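Local coordinates for protein CCMAN5 (Cellulosimicrobium cellulans, PDB 2XSG) that hydrolyses alpha-mannosidic linkages as a family GH92 glycoside hydrolase and probably uncaps phosphorylated yeast-type glycans to expose mannose 6-phosphate, at residues Gly439-Asp444 with Arg485-Trp490; Tyr545-Met550 with Phe678-Gly683; Gly453-Ser458 with Gly537-Tyr542; Asp415-Gly420 with Leu468-Asp473. All blocks are in the same frame, centred on the assembly; numbering follows the deposited sequence.

Contact 1: residues Gly439-Asp444 with Arg485-Trp490; sequences GQYSAD and REQASW
Tyr441 sets its ring against Gln487 and Trp490. Here the loop ahead of helix 443-448 meets helix 478-495 in the (alpha/alpha)6 catalytic domain expected of a GH92 enzyme. The tight part lies around the tyrosine ring. Tyr441 CD2 lies 3.8 Å from Trp490 CZ3, and the two rings are inclined by 36°. Gln487 OE1 comes to the edge of the same ring, 3.4 Å from Tyr441 CD2. This oxygen also accepts from Gln465 NE2. The indole is turned back over its own helix, with CG beside the backbone N (chi1 -67°). One of its faces therefore covers Gln487 CA, 3.8 Å below the ring plane. Trp490 NE1 donates to Glu486 OE2 at 2.9 Å, which helps hold the ring in its rotation. Replacing Trp490 by a small residue such as alanine is likely to open a gap beside Tyr441 and leave Glu486 OE2 without this donor. Arg461 adds a cation-pi contact to the tyrosine ring.

The other side is looser and bridged by water. One water links Gln487 OE1 to the backbone N of Tyr441. A second water lies in the tyrosine ring plane, accepting from Tyr441 OH at 2.7 Å and donating to Gln487 O.

Contact 2: residues Tyr545-Met550 with Phe678-Gly683; sequences YDAYDM and FPVTAG
Ala547 and Tyr548 meet Val680 and Thr681 in a buried loop-to-loop contact. One loop leads into helix 550-556, and the other joins strands 677-678 and 686-689. A single hydrogen bond ties them. Thr681 OG1 donates to Ala547 O at 2.7 Å, coming in 38° above the carbonyl plane. The threonine torsion (chi1 -49°) puts OG1 beside its own backbone N and leaves CG2 anti to that N, beside the carbonyl carbon. Thr681 CG2 rests 3.7 Å from Tyr548 CA. Thr681 thus grips the turn with both branches, one polar and one apolar. A valine here would probably keep much of the packing but leave Ala547 O without its hydroxyl mate.

The Ala547 methyl faces the backbone of the second loop, with CB 3.4 Å from Val680 O. Val680 CG1 lies 4.1 Å from Ala547 CB. Arg358 braces the same loop by donating to Val680 O and Pro679 O. Beyond the contact, Tyr548 OH bonds to Ala488 O of helix 478-495. The element gripped by Thr681 is a type I beta turn, Asp546 to Asp549, which runs directly into the Asp549 N-cap of helix 550-556.

Contact 3: residues Gly453-Ser458 with Gly537-Tyr542; sequences GNPGAS and GTLWQY
Leu539 and Tyr542 bring the short helix 539-542 against Pro455 and Gly456 in the first turn of helix 455-474. The second segment begins at Gly537, whose CA lies in the plane of the Tyr542 ring, at its edge. Thr538 is the N-cap. Thr538 OG1 accepts from Gln541 N at 3.1 Å, with an N-H...O angle of 149°.

Leu539 carries the closest touch between the segments. Leu539 CD2 reaches Pro455 CG at 3.8 Å, and the two side chains cross at about a right angle. The leucine leaves its backbone alongside the other segment, and its torsions (chi1 -69°, chi2 157°) bring CD2 round to the proline. Gln541 folds back so that its OE1 receives Thr538 N, well above the amide plane. Tyr542 closes the segment. Tyr542 CD2 stands 4.4 Å from Gly456 CA, a loose approach, while its OH donates to Tyr535 O, outside the two segments. Leu512 of strand 508-512 touches Pro455, Leu539 and Tyr542 alike.

At the start of helix 455-474, Asn454 OD1 caps Ala457 N at 3.1 Å. Two capped helix starts therefore meet in the catalytic domain, and the one at Thr538 and Gln541 is a capping box.

Contact 4: residues Asp415-Gly420 with Leu468-Asp473; sequences DAIAKG and LSVIAD
Ile417 packs on Val470 and Ile471 where the last turn of helix 409-418 lies beside helix 455-474. The first segment starts at Asp415, whose side chain leaves the backbone away from 468-473. It forms a salt bridge one turn on, with Lys419 NZ 2.8 Å from Asp415 OD2. The other carboxylate oxygen, OD1, accepts from Gly683 N of the loop 678-683.

Ile417 does most of the work. Its CG1 sits beside the backbone N (chi1 -60°) and the chain then runs out extended, so the two branches reach different targets. Ile417 CG2 meets Val470 CG1 at 3.8 Å, the two side chains sliding past each other. Ile417 CD1 goes further, to 3.8 Å from Ile471 CA and 3.9 Å from Ile471 CG1. This second pair crosses at about a right angle. The branched side chains thus fit alongside and across one another, with purely apolar contact. Ala418 adds little; its N is 4.3 Å from Val470 CG1.

Lys419 bends back to the aspartate. Gly420 ends the helix in a Schellman motif, with positive phi and its N 2.9 Å from Ile417 O.

Around this pair, Val470 and Ile471 also touch Ala414 and Val413 of helix 409-418. Ile471 further meets Tyr431 of helix 427-438, and Leu468 and Ser469 pack on Leu484, so helix 455-474 lies against helices 409-418, 427-438 and 478-495.

How the contacts relate
From the N terminus, contact 4 opens first at 415-420, then contact 1 at 439-444 and contact 3 at 453-458. They close in the same order, at 468-473, 485-490 and 537-542. Each of the three therefore crosses the other two, and none nests. Contact 2 follows in series, closing a loop from 545-550 to 678-683. Helix 455-474 serves both contact 3, at its start, and contact 4, near its end. Contacts 1 and 4 are joined by a salt bridge between Arg485 and Asp473. Contact 2 touches contact 1 through Tyr548 and contact 4 through Gly683, and the second touch ties loop 678-683 to helix 409-418.

Contact 1: residues Gly439-Asp444 with Arg485-Trp490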
loop_
_atom_site.group_PDB
_atom_site.type_symbol
_atom_site.label_atom_id
_atom_site.label_comp_id
_atom_site.label_asym_id
_atom_site.label_seq_id
_atom_site.Cartn_x
_atom_site.Cartn_y
_atom_site.Cartn_z
ATOM N N GLY A 439 18.019 -13.307 -9.054
ATOM C CA GLY A 439 18.962 -13.336 -10.165
ATOM C C GLY A 439 20.356 -13.586 -9.635
ATOM O O GLY A 439 20.587 -13.543 -8.419
ATOM N N GLN A 440 21.279 -13.850 -10.554
ATOM C CA GLN A 440 22.692 -14.056 -10.234
ATOM C C GLN A 440 23.530 -12.977 -10.903
ATOM O O GLN A 440 23.209 -12.539 -12.010
ATOM C CB GLN A 440 23.183 -15.418 -10.738
ATOM C CG GLN A 440 22.110 -16.486 -10.870
ATOM C CD GLN A 440 21.594 -16.935 -9.538
ATOM O OE1 GLN A 440 22.376 -17.144 -8.594
ATOM N NE2 GLN A 440 20.266 -17.086 -9.433
ATOM N N TYR A 441 24.603 -12.549 -10.233
ATOM C CA TYR A 441 25.632 -11.754 -10.901
ATOM C C TYR A 441 26.164 -12.570 -12.098
ATOM O O TYR A 441 26.251 -13.809 -12.021
ATOM C CB TYR A 441 26.773 -11.428 -9.932
ATOM C CG TYR A 441 26.425 -10.417 -8.853
ATOM C CD1 TYR A 441 26.084 -9.103 -9.186
ATOM C CD2 TYR A 441 26.457 -10.772 -7.506
ATOM C CE1 TYR A 441 25.756 -8.167 -8.199
ATOM C CE2 TYR A 441 26.139 -9.854 -6.512
ATOM C CZ TYR A 441 25.795 -8.556 -6.864
ATOM O OH TYR A 441 25.496 -7.658 -5.890
ATOM N N SER A 442 26.493 -11.895 -13.200
ATOM C CA SER A 442 27.160 -12.561 -14.324
ATOM C C SER A 442 28.597 -12.963 -13.924
ATOM O O SER A 442 29.103 -12.530 -12.877
ATOM C CB SER A 442 27.215 -11.635 -15.537
ATOM O OG SER A 442 28.218 -10.634 -15.351
ATOM N N ALA A 443 29.246 -13.780 -14.761
ATOM C CA ALA A 443 30.653 -14.123 -14.565
ATOM C C ALA A 443 31.502 -12.887 -14.248
ATOM O O ALA A 443 32.177 -12.837 -13.216
ATOM C CB ALA A 443 31.215 -14.876 -15.808
ATOM N N ASP A 444 31.455 -11.886 -15.125
ATOM C CA ASP A 444 32.286 -10.689 -14.948
ATOM C C ASP A 444 31.947 -9.965 -13.660
ATOM O O ASP A 444 32.837 -9.463 -12.977
ATOM C CB ASP A 444 32.204 -9.756 -16.157
ATOM C CG ASP A 444 32.966 -10.301 -17.372
ATOM O OD1 ASP A 444 33.897 -11.112 -17.178
ATOM O OD2 ASP A 444 32.629 -9.918 -18.519
ATOM N N ARG A 485 25.408 -14.635 1.978
ATOM C CA ARG A 485 25.892 -13.598 2.897
ATOM C C ARG A 485 27.191 -12.935 2.422
ATOM O O ARG A 485 27.356 -11.718 2.551
ATOM C CB ARG A 485 26.097 -14.187 4.287
ATOM C CG ARG A 485 24.811 -14.422 5.049
ATOM C CD ARG A 485 25.136 -14.620 6.499
ATOM N NE ARG A 485 25.808 -15.890 6.697
ATOM C CZ ARG A 485 25.169 -17.030 6.899
ATOM N NH1 ARG A 485 23.839 -17.051 6.922
ATOM N NH2 ARG A 485 25.853 -18.152 7.058
ATOM N N GLU A 486 28.098 -13.738 1.865
ATOM C CA GLU A 486 29.318 -13.223 1.260
ATOM C C GLU A 486 28.970 -12.244 0.128
ATOM O O GLU A 486 29.412 -11.101 0.141
ATOM C CB GLU A 486 30.215 -14.362 0.741
ATOM C CG GLU A 486 31.388 -13.908 -0.187
ATOM C CD GLU A 486 32.410 -12.973 0.488
ATOM O OE1 GLU A 486 32.558 -12.994 1.728
ATOM O OE2 GLU A 486 33.099 -12.222 -0.239
ATOM N N GLN A 487 28.162 -12.696 -0.831
ATOM C CA GLN A 487 27.750 -11.822 -1.938
ATOM C C GLN A 487 27.007 -10.566 -1.490
ATOM O O GLN A 487 27.203 -9.488 -2.055
ATOM C CB GLN A 487 26.980 -12.608 -2.997
ATOM C CG GLN A 487 27.891 -13.583 -3.723
ATOM C CD GLN A 487 27.280 -14.159 -4.975
ATOM O OE1 GLN A 487 26.378 -13.564 -5.585
ATOM N NE2 GLN A 487 27.766 -15.331 -5.374
ATOM N N ALA A 488 26.201 -10.702 -0.442
ATOM C CA ALA A 488 25.451 -9.575 0.121
ATOM C C ALA A 488 26.341 -8.508 0.754
ATOM O O ALA A 488 25.920 -7.375 0.897
ATOM C CB ALA A 488 24.422 -10.060 1.136
ATOM N N SER A 489 27.566 -8.867 1.120
ATOM C CA SER A 489 28.517 -7.902 1.659
ATOM C C SER A 489 29.141 -7.035 0.549
ATOM O O SER A 489 29.602 -5.920 0.818
ATOM C CB SER A 489 29.609 -8.609 2.484
ATOM O OG SER A 489 30.536 -9.273 1.628
ATOM N N TRP A 490 29.109 -7.532 -0.692
ATOM C CA TRP A 490 29.829 -6.908 -1.825
ATOM C C TRP A 490 29.452 -5.439 -2.153
ATOM O O TRP A 490 30.350 -4.600 -2.371
ATOM C CB TRP A 490 29.748 -7.778 -3.096
ATOM C CG TRP A 490 30.486 -9.133 -3.067
ATOM C CD1 TRP A 490 31.391 -9.576 -2.128
ATOM C CD2 TRP A 490 30.400 -10.182 -4.055
ATOM N NE1 TRP A 490 31.832 -10.832 -2.460
ATOM C CE2 TRP A 490 31.248 -11.222 -3.636
ATOM C CE3 TRP A 490 29.678 -10.337 -5.244
ATOM C CZ2 TRP A 490 31.395 -12.409 -4.364
ATOM C CZ3 TRP A 490 29.819 -11.499 -5.962
ATOM C CH2 TRP A 490 30.675 -12.527 -5.525
HETATM O O HOH W 1 25.022 -8.609 -3.430
HETATM O O HOH W 2 25.103 -14.308 -7.935
#

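Contact 2: residues Tyr545-Met550 with Phe678-Gly683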
loop_
_atom_site.group_PDB
_atom_site.type_symbol
_atom_site.label_atom_id
_atom_site.label_comp_id
_atom_site.label_asym_id
_atom_site.label_seq_id
_atom_site.Cartn_x
_atom_site.Cartn_y
_atom_site.Cartn_z
ATOM N N TYR A 545 20.903 1.877 1.553
ATOM C CA TYR A 545 19.986 0.799 1.165
ATOM C C TYR A 545 20.216 -0.533 1.870
ATOM O O TYR A 545 19.250 -1.231 2.245
ATOM C CB TYR A 545 19.970 0.583 -0.354
ATOM C CG TYR A 545 18.745 -0.154 -0.850
ATOM C CD1 TYR A 545 18.723 -1.552 -0.929
ATOM C CD2 TYR A 545 17.606 0.543 -1.250
ATOM C CE1 TYR A 545 17.592 -2.231 -1.396
ATOM C CE2 TYR A 545 16.468 -0.132 -1.724
ATOM C CZ TYR A 545 16.468 -1.507 -1.784
ATOM O OH TYR A 545 15.341 -2.154 -2.247
ATOM N N ASP A 546 21.484 -0.888 2.057
ATOM C CA ASP A 546 21.799 -2.204 2.583
ATOM C C ASP A 546 21.653 -2.214 4.099
ATOM O O ASP A 546 22.628 -2.307 4.856
ATOM C CB ASP A 546 23.159 -2.690 2.040
ATOM C CG ASP A 546 23.080 -3.046 0.562
ATOM O OD1 ASP A 546 21.951 -3.335 0.090
ATOM O OD2 ASP A 546 24.116 -3.039 -0.126
ATOM N N ALA A 547 20.389 -2.076 4.518
ATOM C CA ALA A 547 20.039 -1.811 5.902
ATOM C C ALA A 547 20.245 -2.999 6.848
ATOM O O ALA A 547 20.053 -2.862 8.063
ATOM C CB ALA A 547 18.599 -1.280 5.999
ATOM N N TYR A 548 20.643 -4.135 6.277
ATOM C CA TYR A 548 20.997 -5.350 7.012
ATOM C C TYR A 548 22.448 -5.331 7.507
ATOM O O TYR A 548 22.902 -6.286 8.147
ATOM C CB TYR A 548 20.775 -6.581 6.119
ATOM C CG TYR A 548 21.535 -6.514 4.803
ATOM C CD1 TYR A 548 22.774 -7.123 4.656
ATOM C CD2 TYR A 548 21.007 -5.820 3.712
ATOM C CE1 TYR A 548 23.478 -7.035 3.458
ATOM C CE2 TYR A 548 21.688 -5.730 2.529
ATOM C CZ TYR A 548 22.917 -6.348 2.397
ATOM O OH TYR A 548 23.579 -6.232 1.202
ATOM N N ASP A 549 23.180 -4.260 7.195
ATOM C CA ASP A 549 24.582 -4.148 7.619
ATOM C C ASP A 549 25.104 -2.712 7.743
ATOM O O ASP A 549 26.055 -2.298 7.048
ATOM C CB ASP A 549 25.499 -4.981 6.708
ATOM C CG ASP A 549 26.644 -5.628 7.480
ATOM O OD1 ASP A 549 27.031 -5.098 8.547
ATOM O OD2 ASP A 549 27.161 -6.660 7.015
ATOM N N MET A 550 24.482 -1.982 8.660
ATOM C CA MET A 550 24.902 -0.652 9.048
ATOM C C MET A 550 26.314 -0.659 9.599
ATOM O O MET A 550 27.032 0.297 9.403
ATOM C CB MET A 550 23.927 -0.052 10.078
ATOM C CG MET A 550 22.589 0.441 9.475
ATOM S SD MET A 550 22.838 1.764 8.279
ATOM C CE MET A 550 23.361 3.106 9.351
ATOM N N PHE A 678 10.172 1.366 14.409
ATOM C CA PHE A 678 10.358 1.351 12.960
ATOM C C PHE A 678 11.284 0.224 12.500
ATOM O O PHE A 678 12.307 -0.039 13.142
ATOM C CB PHE A 678 10.939 2.686 12.513
ATOM C CG PHE A 678 11.053 2.817 11.028
ATOM C CD1 PHE A 678 9.988 3.316 10.285
ATOM C CD2 PHE A 678 12.211 2.442 10.371
ATOM C CE1 PHE A 678 10.077 3.428 8.902
ATOM C CE2 PHE A 678 12.301 2.549 8.991
ATOM C CZ PHE A 678 11.234 3.053 8.257
ATOM N N PRO A 679 10.944 -0.440 11.370
ATOM C CA PRO A 679 11.820 -1.514 10.923
ATOM C C PRO A 679 12.914 -1.009 9.973
ATOM O O PRO A 679 12.751 -1.041 8.747
ATOM C CB PRO A 679 10.851 -2.460 10.199
ATOM C CG PRO A 679 9.842 -1.511 9.590
ATOM C CD PRO A 679 9.720 -0.347 10.546
ATOM N N VAL A 680 14.030 -0.555 10.520
ATOM C CA VAL A 680 15.176 -0.244 9.654
ATOM C C VAL A 680 15.578 -1.498 8.857
ATOM O O VAL A 680 15.617 -1.482 7.634
ATOM C CB VAL A 680 16.372 0.373 10.449
ATOM C CG1 VAL A 680 17.644 0.431 9.595
ATOM C CG2 VAL A 680 15.992 1.774 10.942
ATOM N N THR A 681 15.794 -2.596 9.555
ATOM C CA THR A 681 16.127 -3.850 8.896
ATOM C C THR A 681 14.894 -4.733 8.779
ATOM O O THR A 681 14.565 -5.466 9.711
ATOM C CB THR A 681 17.256 -4.583 9.654
ATOM O OG1 THR A 681 18.314 -3.656 9.907
ATOM C CG2 THR A 681 17.795 -5.735 8.834
ATOM N N ALA A 682 14.195 -4.623 7.645
ATOM C CA ALA A 682 13.219 -5.617 7.252
ATOM C C ALA A 682 14.024 -6.883 7.006
ATOM O O ALA A 682 15.170 -6.818 6.546
ATOM C CB ALA A 682 12.504 -5.187 5.989
ATOM N N GLY A 683 13.446 -8.028 7.334
ATOM C CA GLY A 683 14.178 -9.280 7.236
ATOM C C GLY A 683 14.999 -9.561 8.481
ATOM O O GLY A 683 15.868 -10.431 8.474
#

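Contact 3: residues Gly453-Ser458 with Gly537-Tyr542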
loop_
_atom_site.group_PDB
_atom_site.type_symbol
_atom_site.label_atom_id
_atom_site.label_comp_id
_atom_site.label_asym_id
_atom_site.label_seq_id
_atom_site.Cartn_x
_atom_site.Cartn_y
_atom_site.Cartn_z
ATOM N N GLY A 453 28.667 0.323 -13.438
ATOM C CA GLY A 453 27.844 1.521 -13.682
ATOM C C GLY A 453 26.405 1.486 -13.166
ATOM O O GLY A 453 25.596 2.360 -13.499
ATOM N N ASN A 454 26.075 0.491 -12.349
ATOM C CA ASN A 454 24.706 0.338 -11.855
ATOM C C ASN A 454 24.673 0.130 -10.325
ATOM O O ASN A 454 24.407 -0.964 -9.854
ATOM C CB ASN A 454 23.978 -0.796 -12.605
ATOM C CG ASN A 454 22.454 -0.709 -12.493
ATOM O OD1 ASN A 454 21.909 -0.153 -11.542
ATOM N ND2 ASN A 454 21.765 -1.265 -13.476
ATOM N N PRO A 455 24.955 1.196 -9.550
ATOM C CA PRO A 455 25.008 1.032 -8.096
ATOM C C PRO A 455 23.660 0.599 -7.508
ATOM O O PRO A 455 23.627 -0.089 -6.495
ATOM C CB PRO A 455 25.431 2.427 -7.592
ATOM C CG PRO A 455 25.046 3.363 -8.692
ATOM C CD PRO A 455 25.244 2.582 -9.958
ATOM N N GLY A 456 22.567 0.971 -8.162
ATOM C CA GLY A 456 21.222 0.654 -7.674
ATOM C C GLY A 456 20.924 -0.826 -7.714
ATOM O O GLY A 456 20.424 -1.390 -6.740
ATOM N N ALA A 457 21.227 -1.460 -8.849
ATOM C CA ALA A 457 21.005 -2.887 -9.005
ATOM C C ALA A 457 21.874 -3.693 -8.022
ATOM O O ALA A 457 21.441 -4.736 -7.520
ATOM C CB ALA A 457 21.282 -3.317 -10.460
ATOM N N SER A 458 23.089 -3.197 -7.757
ATOM C CA SER A 458 24.022 -3.839 -6.812
ATOM C C SER A 458 23.491 -3.848 -5.388
ATOM O O SER A 458 23.378 -4.914 -4.793
ATOM C CB SER A 458 25.415 -3.195 -6.845
ATOM O OG SER A 458 26.020 -3.331 -8.131
ATOM N N GLY A 537 15.487 7.970 -7.185
ATOM C CA GLY A 537 16.276 8.514 -6.080
ATOM C C GLY A 537 17.691 8.928 -6.419
ATOM O O GLY A 537 18.111 8.890 -7.586
ATOM N N THR A 538 18.428 9.311 -5.372
ATOM C CA THR A 538 19.775 9.845 -5.492
ATOM C C THR A 538 20.746 8.883 -4.818
ATOM O O THR A 538 20.326 8.017 -4.032
ATOM C CB THR A 538 19.915 11.201 -4.762
ATOM O OG1 THR A 538 19.901 10.975 -3.352
ATOM C CG2 THR A 538 18.802 12.171 -5.137
ATOM N N LEU A 539 22.033 9.055 -5.093
ATOM C CA LEU A 539 23.066 8.257 -4.431
ATOM C C LEU A 539 23.056 8.408 -2.895
ATOM O O LEU A 539 23.155 7.416 -2.188
ATOM C CB LEU A 539 24.451 8.521 -5.033
ATOM C CG LEU A 539 24.595 7.976 -6.462
ATOM C CD1 LEU A 539 25.673 8.699 -7.222
ATOM C CD2 LEU A 539 24.826 6.471 -6.488
ATOM N N TRP A 540 22.904 9.632 -2.384
ATOM C CA TRP A 540 22.766 9.842 -0.930
ATOM C C TRP A 540 21.617 9.027 -0.331
ATOM O O TRP A 540 21.727 8.530 0.794
ATOM C CB TRP A 540 22.543 11.298 -0.598
ATOM C CG TRP A 540 23.785 12.121 -0.458
ATOM C CD1 TRP A 540 24.330 12.936 -1.390
ATOM C CD2 TRP A 540 24.620 12.223 0.706
ATOM N NE1 TRP A 540 25.464 13.536 -0.892
ATOM C CE2 TRP A 540 25.659 13.116 0.395
ATOM C CE3 TRP A 540 24.596 11.627 1.974
ATOM C CZ2 TRP A 540 26.662 13.449 1.306
ATOM C CZ3 TRP A 540 25.594 11.965 2.887
ATOM C CH2 TRP A 540 26.618 12.866 2.537
ATOM N N GLN A 541 20.522 8.901 -1.079
ATOM C CA GLN A 541 19.327 8.192 -0.600
ATOM C C GLN A 541 19.530 6.666 -0.694
ATOM O O GLN A 541 19.252 5.921 0.259
ATOM C CB GLN A 541 18.091 8.665 -1.380
ATOM C CG GLN A 541 17.716 10.137 -1.073
ATOM C CD GLN A 541 16.852 10.797 -2.145
ATOM O OE1 GLN A 541 16.450 10.158 -3.124
ATOM N NE2 GLN A 541 16.551 12.096 -1.959
ATOM N N TYR A 542 20.035 6.213 -1.837
ATOM C CA TYR A 542 20.404 4.812 -2.020
ATOM C C TYR A 542 21.625 4.373 -1.213
ATOM O O TYR A 542 21.799 3.174 -0.973
ATOM C CB TYR A 542 20.640 4.513 -3.496
ATOM C CG TYR A 542 19.413 4.134 -4.266
ATOM C CD1 TYR A 542 18.578 5.101 -4.833
ATOM C CD2 TYR A 542 19.097 2.801 -4.459
ATOM C CE1 TYR A 542 17.443 4.732 -5.567
ATOM C CE2 TYR A 542 17.972 2.424 -5.181
ATOM C CZ TYR A 542 17.160 3.388 -5.736
ATOM O OH TYR A 542 16.065 2.956 -6.442
#

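Contact 4: residues Asp415-Gly420 with Leu468-Asp473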
loop_
_atom_site.group_PDB
_atom_site.type_symbol
_atom_site.label_atom_id
_atom_site.label_comp_id
_atom_site.label_asym_id
_atom_site.label_seq_id
_atom_site.Cartn_x
_atom_site.Cartn_y
_atom_site.Cartn_z
ATOM N N ASP A 415 11.780 -11.861 6.782
ATOM C CA ASP A 415 11.244 -11.073 7.891
ATOM C C ASP A 415 10.472 -11.961 8.864
ATOM O O ASP A 415 10.666 -11.867 10.077
ATOM C CB ASP A 415 10.341 -9.940 7.366
ATOM C CG ASP A 415 10.014 -8.905 8.428
ATOM O OD1 ASP A 415 10.808 -7.955 8.597
ATOM O OD2 ASP A 415 8.964 -9.037 9.092
ATOM N N ALA A 416 9.604 -12.817 8.330
ATOM C CA ALA A 416 8.854 -13.787 9.154
ATOM C C ALA A 416 9.771 -14.835 9.776
ATOM O O ALA A 416 9.642 -15.170 10.957
ATOM C CB ALA A 416 7.758 -14.442 8.341
ATOM N N ILE A 417 10.722 -15.346 9.002
ATOM C CA ILE A 417 11.665 -16.309 9.560
ATOM C C ILE A 417 12.490 -15.685 10.691
ATOM O O ILE A 417 12.592 -16.258 11.761
ATOM C CB ILE A 417 12.579 -16.950 8.481
ATOM C CG1 ILE A 417 11.736 -17.704 7.437
ATOM C CG2 ILE A 417 13.606 -17.876 9.152
ATOM C CD1 ILE A 417 12.496 -18.106 6.145
ATOM N N ALA A 418 13.063 -14.502 10.471
ATOM C CA ALA A 418 13.872 -13.867 11.523
ATOM C C ALA A 418 13.024 -13.621 12.771
ATOM O O ALA A 418 13.531 -13.699 13.898
ATOM C CB ALA A 418 14.501 -12.574 11.026
ATOM N N LYS A 419 11.736 -13.345 12.561
ATOM C CA LYS A 419 10.781 -13.108 13.654
ATOM C C LYS A 419 10.250 -14.390 14.317
ATOM O O LYS A 419 9.376 -14.315 15.179
ATOM C CB LYS A 419 9.606 -12.223 13.189
ATOM C CG LYS A 419 9.908 -10.726 13.181
ATOM C CD LYS A 419 8.784 -9.912 12.544
ATOM C CE LYS A 419 9.142 -8.437 12.466
ATOM N NZ LYS A 419 10.183 -8.116 11.440
ATOM N N GLY A 420 10.777 -15.551 13.922
ATOM C CA GLY A 420 10.460 -16.823 14.607
ATOM C C GLY A 420 9.199 -17.539 14.141
ATOM O O GLY A 420 8.727 -18.465 14.800
ATOM N N LEU A 468 17.405 -13.979 1.010
ATOM C CA LEU A 468 17.544 -15.355 0.573
ATOM C C LEU A 468 18.408 -16.164 1.547
ATOM O O LEU A 468 18.113 -17.347 1.829
ATOM C CB LEU A 468 18.153 -15.370 -0.811
ATOM C CG LEU A 468 17.608 -16.199 -1.954
ATOM C CD1 LEU A 468 16.093 -16.268 -2.016
ATOM C CD2 LEU A 468 18.191 -15.584 -3.242
ATOM N N SER A 469 19.450 -15.530 2.079
ATOM C CA SER A 469 20.347 -16.220 3.014
ATOM C C SER A 469 19.605 -16.729 4.261
ATOM O O SER A 469 19.854 -17.838 4.729
ATOM C CB SER A 469 21.543 -15.334 3.391
ATOM O OG SER A 469 21.233 -14.489 4.473
ATOM N N VAL A 470 18.694 -15.910 4.792
ATOM C CA VAL A 470 17.842 -16.289 5.928
ATOM C C VAL A 470 16.961 -17.492 5.560
ATOM O O VAL A 470 16.877 -18.474 6.309
ATOM C CB VAL A 470 16.996 -15.081 6.400
ATOM C CG1 VAL A 470 15.961 -15.484 7.448
ATOM C CG2 VAL A 470 17.900 -13.962 6.944
ATOM N N ILE A 471 16.326 -17.431 4.388
ATOM C CA ILE A 471 15.527 -18.557 3.883
ATOM C C ILE A 471 16.381 -19.812 3.646
ATOM O O ILE A 471 15.942 -20.945 3.923
ATOM C CB ILE A 471 14.764 -18.187 2.585
ATOM C CG1 ILE A 471 13.943 -16.898 2.778
ATOM C CG2 ILE A 471 13.873 -19.350 2.126
ATOM C CD1 ILE A 471 13.427 -16.244 1.452
ATOM N N ALA A 472 17.592 -19.624 3.136
ATOM C CA ALA A 472 18.476 -20.780 2.888
ATOM C C ALA A 472 18.803 -21.550 4.184
ATOM O O ALA A 472 18.719 -22.788 4.217
ATOM C CB ALA A 472 19.762 -20.345 2.148
ATOM N N ASP A 473 19.155 -20.815 5.244
ATOM C CA ASP A 473 19.486 -21.401 6.557
ATOM C C ASP A 473 18.267 -22.111 7.159
ATOM O O ASP A 473 18.396 -23.132 7.828
ATOM C CB ASP A 473 19.981 -20.316 7.531
ATOM C CG ASP A 473 21.493 -20.099 7.468
ATOM O OD1 ASP A 473 22.238 -21.061 7.178
ATOM O OD2 ASP A 473 21.946 -18.958 7.720
#